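Local coordinates for protein UDP-N-Acetylenolpyruvylglucosamine Reductase (PDB 2GQT) that probably catalyses the NADPH-dependent reduction of UDP-N-acetylenolpyruvylglucosamine to UDP-N-acetylmuramate, using bound FAD, in bacterial cell wall formation, at residues W77-Q89 with L99-A112. Numbering follows the deposited sequence.
Sequences WVGAGTLLPLLVQ and LEGLLGIPAQVGGA. With FAD (flavin-adenine dinucleotide), chain C.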
loop_
_atom_site.group_PDB
_atom_site.type_symbol
_atom_site.label_atom_id
_atom_site.label_comp_id
_atom_site.label_asym_id
_atom_site.label_seq_id
_atom_site.Cartn_x
_atom_site.Cartn_y
_atom_site.Cartn_z
ATOM N N TRP A 77 -6.019 -8.962 -18.147
ATOM C CA TRP A 77 -6.497 -8.325 -16.930
ATOM C C TRP A 77 -5.837 -8.912 -15.697
ATOM O O TRP A 77 -5.620 -10.134 -15.599
ATOM C CB TRP A 77 -8.018 -8.423 -16.842
ATOM C CG TRP A 77 -8.695 -7.488 -17.803
ATOM C CD1 TRP A 77 -9.164 -7.786 -19.051
ATOM C CD2 TRP A 77 -8.929 -6.091 -17.606
ATOM N NE1 TRP A 77 -9.693 -6.659 -19.635
ATOM C CE2 TRP A 77 -9.560 -5.604 -18.770
ATOM C CE3 TRP A 77 -8.674 -5.201 -16.548
ATOM C CZ2 TRP A 77 -9.956 -4.265 -18.903
ATOM C CZ3 TRP A 77 -9.058 -3.873 -16.684
ATOM C CH2 TRP A 77 -9.679 -3.417 -17.856
ATOM N N VAL A 78 -5.521 -8.016 -14.764
ATOM C CA VAL A 78 -4.837 -8.350 -13.533
ATOM C C VAL A 78 -5.731 -7.909 -12.378
ATOM O O VAL A 78 -6.039 -6.729 -12.246
ATOM C CB VAL A 78 -3.461 -7.625 -13.466
ATOM C CG1 VAL A 78 -2.801 -7.769 -12.105
ATOM C CG2 VAL A 78 -2.533 -8.120 -14.578
ATOM N N GLY A 79 -6.175 -8.842 -11.552
ATOM C CA GLY A 79 -7.062 -8.510 -10.447
ATOM C C GLY A 79 -6.423 -7.595 -9.418
ATOM O O GLY A 79 -5.240 -7.710 -9.131
ATOM N N ALA A 80 -7.213 -6.682 -8.859
ATOM C CA ALA A 80 -6.679 -5.702 -7.912
ATOM C C ALA A 80 -6.249 -6.292 -6.575
ATOM O O ALA A 80 -5.478 -5.666 -5.847
ATOM C CB ALA A 80 -7.670 -4.590 -7.695
ATOM N N GLY A 81 -6.764 -7.477 -6.242
ATOM C CA GLY A 81 -6.346 -8.181 -5.030
ATOM C C GLY A 81 -5.036 -8.935 -5.166
ATOM O O GLY A 81 -4.534 -9.470 -4.180
ATOM N N THR A 82 -4.486 -8.982 -6.374
ATOM C CA THR A 82 -3.191 -9.603 -6.630
ATOM C C THR A 82 -2.092 -8.798 -5.940
ATOM O O THR A 82 -2.135 -7.560 -5.948
ATOM C CB THR A 82 -2.903 -9.666 -8.150
ATOM O OG1 THR A 82 -4.014 -10.268 -8.824
ATOM C CG2 THR A 82 -1.625 -10.447 -8.451
ATOM N N LEU A 83 -1.106 -9.482 -5.362
ATOM C CA LEU A 83 0.026 -8.801 -4.744
ATOM C C LEU A 83 1.004 -8.265 -5.776
ATOM O O LEU A 83 1.467 -9.004 -6.661
ATOM C CB LEU A 83 0.735 -9.716 -3.748
ATOM C CG LEU A 83 -0.036 -9.881 -2.432
ATOM C CD1 LEU A 83 0.451 -11.117 -1.682
ATOM C CD2 LEU A 83 0.046 -8.619 -1.568
ATOM N N LEU A 84 1.323 -6.978 -5.655
ATOM C CA LEU A 84 2.296 -6.357 -6.525
ATOM C C LEU A 84 3.667 -7.089 -6.498
ATOM O O LEU A 84 4.275 -7.290 -7.549
ATOM C CB LEU A 84 2.410 -4.859 -6.207
ATOM C CG LEU A 84 3.305 -4.050 -7.149
ATOM C CD1 LEU A 84 2.814 -4.118 -8.598
ATOM C CD2 LEU A 84 3.353 -2.610 -6.659
ATOM N N PRO A 85 4.170 -7.500 -5.310
ATOM C CA PRO A 85 5.429 -8.253 -5.341
ATOM C C PRO A 85 5.401 -9.524 -6.193
ATOM O O PRO A 85 6.435 -9.893 -6.765
ATOM C CB PRO A 85 5.676 -8.581 -3.864
ATOM C CG PRO A 85 4.976 -7.496 -3.114
ATOM C CD PRO A 85 3.745 -7.208 -3.925
ATOM N N LEU A 86 4.246 -10.176 -6.294
ATOM C CA LEU A 86 4.107 -11.323 -7.181
ATOM C C LEU A 86 4.272 -10.887 -8.634
ATOM O O LEU A 86 5.028 -11.497 -9.394
ATOM C CB LEU A 86 2.750 -12.003 -6.970
ATOM C CG LEU A 86 2.422 -13.139 -7.942
ATOM C CD1 LEU A 86 3.425 -14.297 -7.834
ATOM C CD2 LEU A 86 1.022 -13.635 -7.703
ATOM N N LEU A 87 3.546 -9.841 -9.024
ATOM C CA LEU A 87 3.604 -9.361 -10.397
ATOM C C LEU A 87 4.997 -8.900 -10.803
ATOM O O LEU A 87 5.419 -9.162 -11.926
ATOM C CB LEU A 87 2.589 -8.255 -10.605
ATOM C CG LEU A 87 1.144 -8.702 -10.434
ATOM C CD1 LEU A 87 0.274 -7.489 -10.307
ATOM C CD2 LEU A 87 0.670 -9.580 -11.591
ATOM N N VAL A 88 5.720 -8.235 -9.901
ATOM C CA VAL A 88 7.091 -7.823 -10.201
ATOM C C VAL A 88 7.941 -9.038 -10.617
ATOM O O VAL A 88 8.663 -8.998 -11.628
ATOM C CB VAL A 88 7.720 -7.086 -8.996
ATOM C CG1 VAL A 88 9.211 -6.888 -9.188
ATOM C CG2 VAL A 88 7.021 -5.734 -8.762
ATOM N N GLN A 89 7.863 -10.113 -9.843
ATOM C CA GLN A 89 8.654 -11.310 -10.142
ATOM C C GLN A 89 8.136 -12.050 -11.371
ATOM O O GLN A 89 8.921 -12.544 -12.187
ATOM C CB GLN A 89 8.717 -12.242 -8.935
ATOM C CG GLN A 89 9.360 -11.642 -7.690
ATOM C CD GLN A 89 10.781 -11.176 -7.908
ATOM O OE1 GLN A 89 11.545 -11.788 -8.665
ATOM N NE2 GLN A 89 11.150 -10.087 -7.238
ATOM N N LEU A 99 7.770 -3.115 -14.451
ATOM C CA LEU A 99 7.465 -3.147 -13.019
ATOM C C LEU A 99 8.698 -3.092 -12.120
ATOM O O LEU A 99 8.553 -3.097 -10.899
ATOM C CB LEU A 99 6.631 -4.386 -12.664
ATOM C CG LEU A 99 5.341 -4.650 -13.443
ATOM C CD1 LEU A 99 4.689 -5.910 -12.907
ATOM C CD2 LEU A 99 4.365 -3.481 -13.369
ATOM N N GLU A 100 9.897 -3.036 -12.705
ATOM C CA GLU A 100 11.122 -3.168 -11.918
ATOM C C GLU A 100 11.231 -2.121 -10.810
ATOM O O GLU A 100 11.722 -2.410 -9.716
ATOM C CB GLU A 100 12.368 -3.098 -12.801
ATOM C CG GLU A 100 12.447 -4.129 -13.903
ATOM C CD GLU A 100 11.970 -3.599 -15.237
ATOM O OE1 GLU A 100 10.972 -2.858 -15.259
ATOM O OE2 GLU A 100 12.604 -3.921 -16.269
ATOM N N GLY A 101 10.778 -0.907 -11.104
ATOM C CA GLY A 101 10.840 0.191 -10.150
ATOM C C GLY A 101 9.880 0.072 -8.982
ATOM O O GLY A 101 9.905 0.891 -8.069
ATOM N N LEU A 102 9.036 -0.961 -9.013
ATOM C CA LEU A 102 8.052 -1.192 -7.953
ATOM C C LEU A 102 8.492 -2.314 -7.014
ATOM O O LEU A 102 7.762 -2.669 -6.098
ATOM C CB LEU A 102 6.678 -1.490 -8.567
ATOM C CG LEU A 102 6.215 -0.479 -9.623
ATOM C CD1 LEU A 102 4.908 -0.909 -10.249
ATOM C CD2 LEU A 102 6.102 0.938 -9.049
ATOM N N LEU A 103 9.685 -2.864 -7.237
ATOM C CA LEU A 103 10.240 -3.852 -6.319
ATOM C C LEU A 103 10.345 -3.280 -4.914
ATOM O O LEU A 103 10.774 -2.135 -4.717
ATOM C CB LEU A 103 11.617 -4.317 -6.804
ATOM C CG LEU A 103 12.356 -5.380 -5.981
ATOM C CD1 LEU A 103 11.615 -6.721 -6.003
ATOM C CD2 LEU A 103 13.768 -5.570 -6.499
ATOM N N GLY A 104 9.955 -4.091 -3.934
ATOM C CA GLY A 104 10.070 -3.692 -2.539
ATOM C C GLY A 104 8.855 -2.974 -1.985
ATOM O O GLY A 104 8.849 -2.585 -0.817
ATOM N N ILE A 105 7.811 -2.829 -2.801
ATOM C CA ILE A 105 6.558 -2.218 -2.355
ATOM C C ILE A 105 5.542 -3.324 -2.055
ATOM O O ILE A 105 5.047 -3.976 -2.972
ATOM C CB ILE A 105 5.985 -1.259 -3.410
ATOM C CG1 ILE A 105 7.033 -0.213 -3.799
ATOM C CG2 ILE A 105 4.710 -0.601 -2.864
ATOM C CD1 ILE A 105 6.617 0.713 -4.924
ATOM N N PRO A 106 5.233 -3.557 -0.768
ATOM C CA PRO A 106 4.405 -4.706 -0.394
ATOM C C PRO A 106 2.899 -4.409 -0.493
ATOM O O PRO A 106 2.158 -4.516 0.490
ATOM C CB PRO A 106 4.845 -4.964 1.052
ATOM C CG PRO A 106 5.115 -3.624 1.573
ATOM C CD PRO A 106 5.681 -2.809 0.422
ATOM N N ALA A 107 2.462 -4.047 -1.695
ATOM C CA ALA A 107 1.107 -3.600 -1.958
ATOM C C ALA A 107 0.276 -4.675 -2.645
ATOM O O ALA A 107 0.818 -5.505 -3.387
ATOM C CB ALA A 107 1.161 -2.388 -2.865
ATOM N N GLN A 108 -1.044 -4.626 -2.472
ATOM C CA GLN A 108 -1.923 -5.175 -3.497
ATOM C C GLN A 108 -1.987 -4.178 -4.653
ATOM O O GLN A 108 -1.773 -2.974 -4.473
ATOM C CB GLN A 108 -3.328 -5.417 -2.963
ATOM C CG GLN A 108 -3.459 -6.660 -2.116
ATOM C CD GLN A 108 -4.874 -6.883 -1.647
ATOM O OE1 GLN A 108 -5.830 -6.316 -2.199
ATOM N NE2 GLN A 108 -5.026 -7.733 -0.631
ATOM N N VAL A 109 -2.310 -4.683 -5.838
ATOM C CA VAL A 109 -2.471 -3.826 -7.009
ATOM C C VAL A 109 -3.414 -2.644 -6.735
ATOM O O VAL A 109 -3.102 -1.493 -7.082
ATOM C CB VAL A 109 -2.964 -4.652 -8.221
ATOM C CG1 VAL A 109 -3.497 -3.754 -9.340
ATOM C CG2 VAL A 109 -1.847 -5.516 -8.737
ATOM N N GLY A 110 -4.555 -2.904 -6.102
ATOM C CA GLY A 110 -5.515 -1.827 -5.863
ATOM C C GLY A 110 -4.952 -0.736 -4.963
ATOM O O GLY A 110 -5.197 0.455 -5.180
ATOM N N GLY A 111 -4.225 -1.137 -3.924
ATOM C CA GLY A 111 -3.577 -0.197 -3.013
ATOM C C GLY A 111 -2.464 0.584 -3.686
ATOM O O GLY A 111 -2.268 1.769 -3.401
ATOM N N ALA A 112 -1.726 -0.079 -4.575
ATOM C CA ALA A 112 -0.666 0.576 -5.335
ATOM C C ALA A 112 -1.248 1.621 -6.291
ATOM O O ALA A 112 -0.638 2.665 -6.513
ATOM C CB ALA A 112 0.146 -0.446 -6.107
HETATM P PA FAD C . -3.493 -0.508 2.133
HETATM O O1A FAD C . -2.466 -0.058 3.085
HETATM O O2A FAD C . -4.308 -1.708 2.428
HETATM O O5B FAD C . -4.501 0.669 1.795
HETATM C C5B FAD C . -3.983 1.961 1.454
HETATM C C4B FAD C . -5.075 2.807 0.837
HETATM O O4B FAD C . -5.473 2.203 -0.412
HETATM C C3B FAD C . -6.349 2.916 1.688
HETATM O O3B FAD C . -6.934 4.194 1.431
HETATM C C2B FAD C . -7.221 1.809 1.109
HETATM O O2B FAD C . -8.611 2.051 1.322
HETATM C C1B FAD C . -6.897 1.932 -0.364
HETATM N N9A FAD C . -7.150 0.723 -1.175
HETATM C C8A FAD C . -6.598 -0.489 -1.008
HETATM N N7A FAD C . -7.059 -1.310 -1.955
HETATM C C5A FAD C . -7.884 -0.612 -2.744
HETATM C C6A FAD C . -8.671 -0.909 -3.863
HETATM N N6A FAD C . -8.698 -2.122 -4.431
HETATM N N1A FAD C . -9.413 0.078 -4.404
HETATM C C2A FAD C . -9.422 1.310 -3.875
HETATM N N3A FAD C . -8.706 1.642 -2.805
HETATM C C4A FAD C . -7.946 0.685 -2.237
HETATM N N1 FAD C . 4.989 3.116 -0.913
HETATM C C2 FAD C . 5.549 3.696 -2.031
HETATM O O2 FAD C . 4.889 4.471 -2.709
HETATM N N3 FAD C . 6.871 3.422 -2.368
HETATM C C4 FAD C . 7.650 2.548 -1.619
HETATM O O4 FAD C . 8.816 2.321 -1.956
HETATM C C4X FAD C . 7.072 1.958 -0.496
HETATM N N5 FAD C . 7.819 1.085 0.290
HETATM C C5X FAD C . 7.208 0.446 1.377
HETATM C C6 FAD C . 7.944 -0.479 2.118
HETATM C C7 FAD C . 7.368 -1.144 3.196
HETATM C C7M FAD C . 8.193 -2.166 3.987
HETATM C C8 FAD C . 6.040 -0.866 3.538
HETATM C C8M FAD C . 5.388 -1.583 4.728
HETATM C C9 FAD C . 5.309 0.065 2.803
HETATM C C9A FAD C . 5.880 0.730 1.718
HETATM N N10 FAD C . 5.154 1.670 0.968
HETATM C C10 FAD C . 5.748 2.249 -0.151
HETATM C "C1'" FAD C . 3.777 2.087 1.344
HETATM C "C2'" FAD C . 2.703 1.141 0.783
HETATM O "O2'" FAD C . 3.276 -0.132 0.428
HETATM C "C3'" FAD C . 2.004 1.716 -0.450
HETATM O "O3'" FAD C . 1.330 2.933 -0.102
HETATM C "C4'" FAD C . 1.023 0.712 -1.068
HETATM O "O4'" FAD C . 0.570 1.211 -2.328
HETATM C "C5'" FAD C . -0.186 0.417 -0.184
HETATM O "O5'" FAD C . -0.886 -0.670 -0.791
HETATM P P FAD C . -1.714 -1.681 0.126
HETATM O O1P FAD C . -2.353 -2.646 -0.790
HETATM O O2P FAD C . -0.907 -2.179 1.260
HETATM O O3P FAD C . -2.847 -0.671 0.651
#
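Leu-83 and Gln-108 face each other as a single beta bridge, each at the N-cap position of its helix, and three backbone hydrogen bonds join the chains around them. Leu-84 N gives to Ala-107 O, Val-109 N to Thr-82 O and Gly-110 N to Ala-80 O, all 2.8 to 2.9 Å long. The type I turn from Gly-79 to Thr-82 that presents two of these acceptors is pinned from within: Gly-79 O accepts from both Thr-82 N and Thr-82 OG1.

The extended side chain of Gln-108 lies against this turn, its OE1 3.4 Å from Gly-81 CA, while its CG sits beside CD2 of Leu-83, just past the turn. Cut back to an alanine, this position is likely to lose the amide lying on Gly-81 and the CG methylene beside Leu-83 CD2, opening a gap over the turn.

The remaining side chains pack apolar against apolar. Leu-84 carries its CG anti to the backbone N (chi1 -174°), which sends CD2 in between Ala-112 CB (3.9 Å) and Leu-102 CB. Val-109 CG2 meets Leu-87 CD1 tightly, at 3.3 Å, the two side chains crossing at about a right angle, while Val-165 of strand 161-171 also touches Val-109. One turn after Leu-84 in helix 84-93, Val-88 turns CG2 to Leu-99 and Leu-102 and CG1 to Leu-103 CD1.

On the cofactor side, Gln-108 N donates to FAD O1P (2.9 Å) at the start of helix 109-114. FAD N6A lies so close to Gly-110, and O1P to Gly-111, that neither position has space for a CB, and Ile-105 and Pro-106 pack against the isoalloxazine. This glycine-containing loop and helix start form part of the FAD site in the FAD-binding domain of the MurB family.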